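Local coordinates for protein phiAB6 tailspike (Unidentified phage, PDB 5JS4) that fragments the exopolysaccharide of Acinetobacter baumannii as the trimeric beta-helical tailspike of a phage, at residues T272-G282 with L292-N300; Q375-V383 with C402-S410. One frame throughout, in Å; residues are numbered along the deposited sequence.

Overall arrangement
Contact 1 comes first along the chain and closes before contact 2 opens. Their centres lie 24 Å apart, and their nearest atoms stay about 8 Å apart, so the two do not touch. Both belong to the pectate lyase-like beta-helix. Contact 1 pairs strand 275-277 with strand 296-298, part of a ladder that runs on through strand 336-338 to strands 362-370 and 381-393. Contact 2 sits where strand 374-379 turns into strand 381-393, against the loop between strands 398-402 and 410-411. Contact 1 is a regular parallel pairing and contact 2 a corner of the coil bridged largely by water. Both join neighbouring layers of the rod that each subunit brings to the trimer.

Contact 1: T272-G282 with L292-N300; sequences TGQNLYLGAKG and LKGKGLVGN
Lys295 reaches across to the backbone of Thr272 and Gly273, beside the parallel pairing of strands 275-277 and 296-298. Its CB lies 3.3 Å from Gln274 O. CG is also nearest that oxygen, and CD passes on to Gly273 O. CE comes 3.2 Å from Thr272 OG1, a hydroxyl that is bonded to the carbonyl of Tyr266. The chain is stretched as far as CE and bends only at the last torsion (chi4 -68°), which brings NZ to 2.8 Å from Gly273 O. The ammonium group thus has one good bond to Gly273 O, a weak one to Thr272 O, and one to a water that also bonds Thr272 O.

The strands are joined in register, Asn275 to Gly296 and Tyr277 to Val298. Leu276 N bonds Gly296 O in a nearly straight line, and Leu276 O receives Val298 N. The bond from Leu278 N to Val298 O is weak. On one face, CB of Val298 lies 3.5 Å from Tyr277 CE2, with the two side chains side by side. Asn275 ND2 comes 3.2 Å from Gly296 CA, so the amide packs where Gly296 has no side chain. On the other face, Leu276 CD2 meets Leu297 CD1 at 3.6 Å, and helix 260-268 also packs on Leu276.

Past the strands, Asn300 turns its amide back to the first segment. Its CG sits between backbone N and carbonyl carbon (chi1 54°), and ND2 bonds Gly279 O at 2.9 Å, close to the amide plane. Gln274 reaches instead to Gly313 and Thr341 of the second subunit. Parallel strands paired in register one coil apart are the mark of a right-handed parallel beta-helix, here near its N-terminal end.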
loop_
_atom_site.group_PDB
_atom_site.type_symbol
_atom_site.label_atom_id
_atom_site.label_comp_id
_atom_site.label_asym_id
_atom_site.label_seq_id
_atom_site.Cartn_x
_atom_site.Cartn_y
_atom_site.Cartn_z
ATOM N N THR A 272 19.240 -28.389 -24.665
ATOM C CA THR A 272 18.343 -27.293 -24.301
ATOM C C THR A 272 18.603 -26.756 -22.891
ATOM O O THR A 272 19.083 -27.476 -22.012
ATOM C CB THR A 272 16.874 -27.728 -24.439
ATOM O OG1 THR A 272 16.674 -28.953 -23.726
ATOM C CG2 THR A 272 16.514 -27.942 -25.906
ATOM N N GLY A 273 18.277 -25.481 -22.688
ATOM C CA GLY A 273 18.572 -24.786 -21.437
ATOM C C GLY A 273 17.481 -24.881 -20.387
ATOM O O GLY A 273 16.721 -25.853 -20.344
ATOM N N GLN A 274 17.408 -23.859 -19.537
ATOM C CA GLN A 274 16.478 -23.840 -18.408
ATOM C C GLN A 274 15.015 -23.912 -18.820
ATOM O O GLN A 274 14.210 -24.512 -18.114
ATOM C CB GLN A 274 16.667 -22.572 -17.570
ATOM C CG GLN A 274 17.927 -22.535 -16.722
ATOM C CD GLN A 274 17.858 -21.481 -15.628
ATOM O OE1 GLN A 274 16.775 -21.014 -15.262
ATOM N NE2 GLN A 274 19.012 -21.115 -15.090
ATOM N N ASN A 275 14.676 -23.272 -19.938
ATOM C CA ASN A 275 13.290 -23.125 -20.366
ATOM C C ASN A 275 13.028 -23.733 -21.729
ATOM O O ASN A 275 13.947 -23.880 -22.541
ATOM C CB ASN A 275 12.909 -21.639 -20.414
ATOM C CG ASN A 275 13.128 -20.925 -19.090
ATOM O OD1 ASN A 275 13.614 -19.791 -19.052
ATOM N ND2 ASN A 275 12.774 -21.581 -18.000
ATOM N N LEU A 276 11.765 -24.099 -21.953
ATOM C CA LEU A 276 11.260 -24.439 -23.275
ATOM C C LEU A 276 10.807 -23.158 -23.965
ATOM O O LEU A 276 10.136 -22.328 -23.352
ATOM C CB LEU A 276 10.105 -25.441 -23.173
ATOM C CG LEU A 276 9.480 -25.913 -24.497
ATOM C CD1 LEU A 276 9.020 -27.362 -24.415
ATOM C CD2 LEU A 276 8.317 -25.029 -24.929
ATOM N N TYR A 277 11.188 -23.009 -25.232
ATOM C CA TYR A 277 10.832 -21.844 -26.042
ATOM C C TYR A 277 10.022 -22.249 -27.261
ATOM O O TYR A 277 10.253 -23.305 -27.855
ATOM C CB TYR A 277 12.093 -21.098 -26.493
ATOM C CG TYR A 277 12.861 -20.529 -25.334
ATOM C CD1 TYR A 277 13.834 -21.283 -24.690
ATOM C CD2 TYR A 277 12.591 -19.253 -24.851
ATOM C CE1 TYR A 277 14.533 -20.778 -23.614
ATOM C CE2 TYR A 277 13.282 -18.737 -23.771
ATOM C CZ TYR A 277 14.251 -19.505 -23.154
ATOM O OH TYR A 277 14.939 -19.003 -22.073
ATOM N N LEU A 278 9.068 -21.401 -27.627
ATOM C CA LEU A 278 8.344 -21.553 -28.880
ATOM C C LEU A 278 9.066 -20.802 -29.989
ATOM O O LEU A 278 9.844 -19.884 -29.724
ATOM C CB LEU A 278 6.922 -21.019 -28.741
ATOM C CG LEU A 278 6.072 -21.620 -27.622
ATOM C CD1 LEU A 278 4.686 -20.997 -27.652
ATOM C CD2 LEU A 278 5.981 -23.139 -27.729
ATOM N N GLY A 279 8.812 -21.207 -31.229
ATOM C CA GLY A 279 9.314 -20.490 -32.401
ATOM C C GLY A 279 8.600 -19.166 -32.593
ATOM O O GLY A 279 7.655 -18.855 -31.869
ATOM N N ALA A 280 9.039 -18.390 -33.580
ATOM C CA ALA A 280 8.549 -17.022 -33.763
ATOM C C ALA A 280 7.043 -16.965 -33.987
ATOM O O ALA A 280 6.344 -16.174 -33.354
ATOM C CB ALA A 280 9.273 -16.350 -34.916
ATOM N N LYS A 281 6.552 -17.809 -34.889
ATOM C CA LYS A 281 5.133 -17.857 -35.217
ATOM C C LYS A 281 4.643 -19.291 -35.127
ATOM O O LYS A 281 5.282 -20.204 -35.650
ATOM C CB LYS A 281 4.890 -17.323 -36.631
ATOM C CG LYS A 281 3.420 -17.255 -37.025
ATOM C CD LYS A 281 3.238 -17.164 -38.532
ATOM C CE LYS A 281 1.799 -17.436 -38.936
ATOM N NZ LYS A 281 0.885 -16.352 -38.502
ATOM N N GLY A 282 3.506 -19.495 -34.474
ATOM C CA GLY A 282 2.892 -20.809 -34.485
ATOM C C GLY A 282 1.783 -21.016 -33.484
ATOM O O GLY A 282 1.839 -20.527 -32.355
ATOM N N LEU A 292 7.642 -31.430 -18.618
ATOM C CA LEU A 292 8.657 -30.394 -18.826
ATOM C C LEU A 292 10.015 -30.745 -18.217
ATOM O O LEU A 292 11.009 -30.086 -18.509
ATOM C CB LEU A 292 8.170 -29.042 -18.287
ATOM C CG LEU A 292 7.076 -28.366 -19.122
ATOM C CD1 LEU A 292 6.427 -27.234 -18.343
ATOM C CD2 LEU A 292 7.617 -27.849 -20.448
ATOM N N LYS A 293 10.051 -31.770 -17.369
ATOM C CA LYS A 293 11.298 -32.251 -16.772
ATOM C C LYS A 293 12.044 -31.131 -16.045
ATOM O O LYS A 293 13.271 -31.065 -16.089
ATOM C CB LYS A 293 12.215 -32.876 -17.835
ATOM C CG LYS A 293 11.590 -33.980 -18.669
ATOM C CD LYS A 293 11.301 -35.215 -17.834
ATOM C CE LYS A 293 10.920 -36.402 -18.705
ATOM N NZ LYS A 293 12.097 -37.020 -19.383
ATOM N N GLY A 294 11.299 -30.242 -15.391
ATOM C CA GLY A 294 11.898 -29.157 -14.620
ATOM C C GLY A 294 12.237 -27.916 -15.424
ATOM O O GLY A 294 12.748 -26.942 -14.869
ATOM N N LYS A 295 11.965 -27.935 -16.726
ATOM C CA LYS A 295 12.167 -26.745 -17.542
ATOM C C LYS A 295 10.995 -25.796 -17.367
ATOM O O LYS A 295 9.852 -26.219 -17.235
ATOM C CB LYS A 295 12.346 -27.104 -19.015
ATOM C CG LYS A 295 13.594 -27.931 -19.259
ATOM C CD LYS A 295 13.921 -28.042 -20.732
ATOM C CE LYS A 295 15.020 -29.058 -20.972
ATOM N NZ LYS A 295 16.348 -28.633 -20.439
ATOM N N GLY A 296 11.288 -24.504 -17.328
ATOM C CA GLY A 296 10.242 -23.494 -17.373
ATOM C C GLY A 296 9.681 -23.365 -18.775
ATOM O O GLY A 296 10.101 -24.067 -19.701
ATOM N N LEU A 297 8.743 -22.444 -18.933
ATOM C CA LEU A 297 8.008 -22.304 -20.176
ATOM C C LEU A 297 7.982 -20.843 -20.612
ATOM O O LEU A 297 7.482 -19.985 -19.888
ATOM C CB LEU A 297 6.589 -22.844 -19.989
ATOM C CG LEU A 297 5.645 -22.842 -21.191
ATOM C CD1 LEU A 297 6.243 -23.563 -22.391
ATOM C CD2 LEU A 297 4.326 -23.485 -20.794
ATOM N N VAL A 298 8.543 -20.578 -21.789
ATOM C CA VAL A 298 8.554 -19.242 -22.380
ATOM C C VAL A 298 7.863 -19.311 -23.739
ATOM O O VAL A 298 8.283 -20.058 -24.626
ATOM C CB VAL A 298 9.991 -18.710 -22.539
ATOM C CG1 VAL A 298 9.992 -17.319 -23.155
ATOM C CG2 VAL A 298 10.701 -18.692 -21.193
ATOM N N GLY A 299 6.793 -18.538 -23.893
ATOM C CA GLY A 299 6.024 -18.543 -25.128
ATOM C C GLY A 299 6.585 -17.592 -26.164
ATOM O O GLY A 299 7.727 -17.132 -26.061
ATOM N N ASN A 300 5.767 -17.302 -27.168
ATOM C CA ASN A 300 6.133 -16.372 -28.232
ATOM C C ASN A 300 5.214 -15.154 -28.244
ATOM O O ASN A 300 4.943 -14.568 -29.293
ATOM C CB ASN A 300 6.163 -17.079 -29.596
ATOM C CG ASN A 300 4.871 -17.813 -29.925
ATOM O OD1 ASN A 300 3.859 -17.684 -29.232
ATOM N ND2 ASN A 300 4.907 -18.590 -30.996
HETATM O O HOH W 1 19.089 -30.122 -21.363
HETATM O O HOH W 2 10.026 -18.415 -27.154
HETATM O O HOH W 3 4.027 -15.125 -31.850
#

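Contact 2: Q375-V383 with C402-S410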
loop_
_atom_site.group_PDB
_atom_site.type_symbol
_atom_site.label_atom_id
_atom_site.label_comp_id
_atom_site.label_asym_id
_atom_site.label_seq_id
_atom_site.Cartn_x
_atom_site.Cartn_y
_atom_site.Cartn_z
ATOM N N GLN A 375 -6.308 -23.479 -14.424
ATOM C CA GLN A 375 -5.331 -22.920 -15.351
ATOM C C GLN A 375 -3.921 -23.079 -14.790
ATOM O O GLN A 375 -3.068 -23.700 -15.424
ATOM C CB GLN A 375 -5.690 -21.479 -15.712
ATOM C CG GLN A 375 -6.905 -21.430 -16.629
ATOM C CD GLN A 375 -7.446 -20.039 -16.873
ATOM O OE1 GLN A 375 -7.371 -19.166 -16.008
ATOM N NE2 GLN A 375 -8.023 -19.829 -18.051
ATOM N N ILE A 376 -3.694 -22.570 -13.586
ATOM C CA ILE A 376 -2.430 -22.765 -12.889
ATOM C C ILE A 376 -2.656 -23.722 -11.727
ATOM O O ILE A 376 -3.443 -23.437 -10.829
ATOM C CB ILE A 376 -1.869 -21.431 -12.352
ATOM C CG1 ILE A 376 -1.643 -20.435 -13.500
ATOM C CG2 ILE A 376 -0.587 -21.665 -11.559
ATOM C CD1 ILE A 376 -0.498 -20.769 -14.433
ATOM N N VAL A 377 -1.970 -24.861 -11.757
ATOM C CA VAL A 377 -2.038 -25.839 -10.681
ATOM C C VAL A 377 -0.740 -25.760 -9.892
ATOM O O VAL A 377 0.314 -26.160 -10.380
ATOM C CB VAL A 377 -2.245 -27.268 -11.224
ATOM C CG1 VAL A 377 -2.276 -28.284 -10.088
ATOM C CG2 VAL A 377 -3.531 -27.341 -12.033
ATOM N N VAL A 378 -0.821 -25.230 -8.678
ATOM C CA VAL A 378 0.346 -25.114 -7.811
ATOM C C VAL A 378 0.511 -26.414 -7.041
ATOM O O VAL A 378 -0.429 -26.875 -6.400
ATOM C CB VAL A 378 0.201 -23.957 -6.804
ATOM C CG1 VAL A 378 1.448 -23.850 -5.935
ATOM C CG2 VAL A 378 -0.059 -22.643 -7.530
ATOM N N LYS A 379 1.703 -26.998 -7.109
ATOM C CA LYS A 379 2.010 -28.208 -6.355
ATOM C C LYS A 379 2.710 -27.841 -5.051
ATOM O O LYS A 379 3.433 -26.841 -4.976
ATOM C CB LYS A 379 2.860 -29.171 -7.189
ATOM C CG LYS A 379 2.254 -29.547 -8.539
ATOM C CD LYS A 379 0.906 -30.250 -8.438
ATOM C CE LYS A 379 1.051 -31.703 -8.019
ATOM N NZ LYS A 379 -0.270 -32.390 -7.927
ATOM N N GLN A 380 2.477 -28.657 -4.025
ATOM C CA GLN A 380 2.912 -28.370 -2.659
ATOM C C GLN A 380 2.373 -27.003 -2.203
ATOM O O GLN A 380 1.210 -26.704 -2.463
ATOM C CB GLN A 380 4.435 -28.524 -2.526
ATOM C CG GLN A 380 4.909 -29.943 -2.816
ATOM C CD GLN A 380 4.175 -30.979 -1.974
ATOM O OE1 GLN A 380 4.050 -30.828 -0.755
ATOM N NE2 GLN A 380 3.672 -32.029 -2.619
ATOM N N ALA A 381 3.182 -26.182 -1.537
ATOM C CA ALA A 381 2.696 -24.909 -0.999
ATOM C C ALA A 381 3.530 -23.736 -1.495
ATOM O O ALA A 381 4.707 -23.890 -1.821
ATOM C CB ALA A 381 2.695 -24.946 0.521
ATOM N N LEU A 382 2.911 -22.561 -1.549
ATOM C CA LEU A 382 3.621 -21.352 -1.957
ATOM C C LEU A 382 4.745 -21.015 -0.987
ATOM O O LEU A 382 4.596 -21.154 0.226
ATOM C CB LEU A 382 2.687 -20.141 -2.010
ATOM C CG LEU A 382 1.394 -20.202 -2.815
ATOM C CD1 LEU A 382 0.682 -18.859 -2.728
ATOM C CD2 LEU A 382 1.673 -20.569 -4.259
ATOM N N VAL A 383 5.864 -20.574 -1.541
ATOM C CA VAL A 383 6.889 -19.859 -0.784
ATOM C C VAL A 383 7.843 -19.233 -1.801
ATOM O O VAL A 383 8.411 -19.930 -2.642
ATOM C CB VAL A 383 7.607 -20.752 0.267
ATOM C CG1 VAL A 383 7.819 -22.169 -0.250
ATOM C CG2 VAL A 383 8.916 -20.120 0.729
ATOM N N CYS A 402 -4.392 -24.290 -5.553
ATOM C CA CYS A 402 -3.357 -24.841 -4.678
ATOM C C CYS A 402 -3.987 -25.767 -3.641
ATOM O O CYS A 402 -4.639 -25.314 -2.699
ATOM C CB CYS A 402 -2.579 -23.717 -3.987
ATOM S SG CYS A 402 -1.298 -24.283 -2.844
ATOM N N GLU A 403 -3.780 -27.068 -3.825
ATOM C CA GLU A 403 -4.331 -28.090 -2.937
ATOM C C GLU A 403 -3.592 -28.142 -1.600
ATOM O O GLU A 403 -4.222 -28.264 -0.543
ATOM C CB GLU A 403 -4.259 -29.459 -3.624
ATOM C CG GLU A 403 -4.877 -30.604 -2.829
ATOM C CD GLU A 403 -4.690 -31.964 -3.484
ATOM O OE1 GLU A 403 -4.009 -32.053 -4.528
ATOM O OE2 GLU A 403 -5.225 -32.955 -2.947
ATOM N N ASP A 404 -2.262 -28.058 -1.659
ATOM C CA ASP A 404 -1.388 -28.214 -0.490
ATOM C C ASP A 404 -1.742 -29.493 0.278
ATOM O O ASP A 404 -2.071 -29.440 1.459
ATOM C CB ASP A 404 -1.474 -26.974 0.420
ATOM C CG ASP A 404 -0.397 -26.951 1.507
ATOM O OD1 ASP A 404 0.533 -27.786 1.480
ATOM O OD2 ASP A 404 -0.478 -26.083 2.400
ATOM N N PRO A 405 -1.669 -30.653 -0.400
ATOM C CA PRO A 405 -2.150 -31.906 0.200
ATOM C C PRO A 405 -1.481 -32.293 1.523
ATOM O O PRO A 405 -2.111 -32.958 2.348
ATOM C CB PRO A 405 -1.855 -32.953 -0.883
ATOM C CG PRO A 405 -0.800 -32.348 -1.739
ATOM C CD PRO A 405 -1.082 -30.875 -1.734
ATOM N N LEU A 406 -0.229 -31.884 1.724
ATOM C CA LEU A 406 0.505 -32.199 2.952
ATOM C C LEU A 406 0.388 -31.110 4.028
ATOM O O LEU A 406 1.033 -31.202 5.073
ATOM C CB LEU A 406 1.982 -32.453 2.637
ATOM C CG LEU A 406 2.295 -33.533 1.597
ATOM C CD1 LEU A 406 3.800 -33.651 1.415
ATOM C CD2 LEU A 406 1.695 -34.878 1.982
ATOM N N ASN A 407 -0.425 -30.086 3.769
ATOM C CA ASN A 407 -0.654 -29.005 4.732
ATOM C C ASN A 407 0.657 -28.353 5.183
ATOM O O ASN A 407 0.899 -28.175 6.378
ATOM C CB ASN A 407 -1.449 -29.525 5.941
ATOM C CG ASN A 407 -2.009 -28.406 6.805
ATOM O OD1 ASN A 407 -2.487 -27.392 6.296
ATOM N ND2 ASN A 407 -1.957 -28.586 8.121
ATOM N N ARG A 408 1.502 -28.011 4.212
ATOM C CA ARG A 408 2.767 -27.326 4.487
ATOM C C ARG A 408 2.538 -25.876 4.921
ATOM O O ARG A 408 3.360 -25.308 5.639
ATOM C CB ARG A 408 3.670 -27.339 3.251
ATOM C CG ARG A 408 4.185 -28.710 2.842
ATOM C CD ARG A 408 5.096 -28.592 1.629
ATOM N NE ARG A 408 5.629 -29.882 1.192
ATOM C CZ ARG A 408 6.743 -30.451 1.654
ATOM N NH1 ARG A 408 7.482 -29.865 2.594
ATOM N NH2 ARG A 408 7.122 -31.630 1.170
ATOM N N VAL A 409 1.413 -25.309 4.479
ATOM C CA VAL A 409 1.041 -23.898 4.677
ATOM C C VAL A 409 1.764 -23.019 3.658
ATOM O O VAL A 409 2.992 -22.946 3.643
ATOM C CB VAL A 409 1.272 -23.374 6.117
ATOM C CG1 VAL A 409 0.766 -21.941 6.248
ATOM C CG2 VAL A 409 0.567 -24.264 7.131
ATOM N N SER A 410 0.979 -22.369 2.804
ATOM C CA SER A 410 1.502 -21.455 1.796
ATOM C C SER A 410 1.909 -20.134 2.431
ATOM O O SER A 410 1.210 -19.613 3.302
ATOM C CB SER A 410 0.447 -21.201 0.718
ATOM O OG SER A 410 0.279 -22.337 -0.107
HETATM O O HOH W 4 -0.650 -28.077 -3.901
HETATM O O HOH W 5 -2.976 -27.768 -6.477
HETATM O O HOH W 6 -1.429 -31.121 -5.427
HETATM O O HOH W 7 1.397 -30.077 0.191
HETATM O O HOH W 8 5.352 -22.908 2.211
#
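Ala381 and Leu382 pack against Ser410 in the close part of this contact. Ser410 OG accepts the backbone N-H of Leu382 at 3.0 Å. With OG anti to the carbonyl carbon (chi1 -72°), the hydroxyl also lies 3.6 Å from Leu382 CG. The methyl of Ala381 sits among Ser410 OG, Arg408 CB and the carboxylate of Asp404. That carboxylate shapes the loop: OD1 takes Arg408 N and OD2 takes Val409 N, each on its syn side. A type I turn from Asp404 to Asn407 tightens the loop further. Cys402 SG lies 3.5 Å from Gln380 O, and Phe430 packs on both Cys402 and Leu382.

The outer side is more open and watered. Its one firm direct link is the 2.7 Å bond from Arg408 NE, at the end of an extended chain, to Gln380 OE1. The oxygen meets the edge of the guanidinium in its plane, while the amide is turned 83° from that plane. Gln380 reaches it through a bend at chi2 (-54°). Waters bridge the two segments: one joins Gln380 OE1, Asp404 OD1 and Leu406 N, and two others join Val378 O to the backbone N-H groups of Glu403 and Asp404. Lys379 NZ and Glu403 OE1, 5.1 Å apart, are linked through a water.

Only two direct hydrogen bonds tie the segments, each through a side chain. Beyond the pairing of strands 374-379 and 398-402, side-chain and water bonds therefore hold the corner. The charge of Asp404 is probably eased by the backbone N-H groups of Arg408 and Val409 and by the water on OD1.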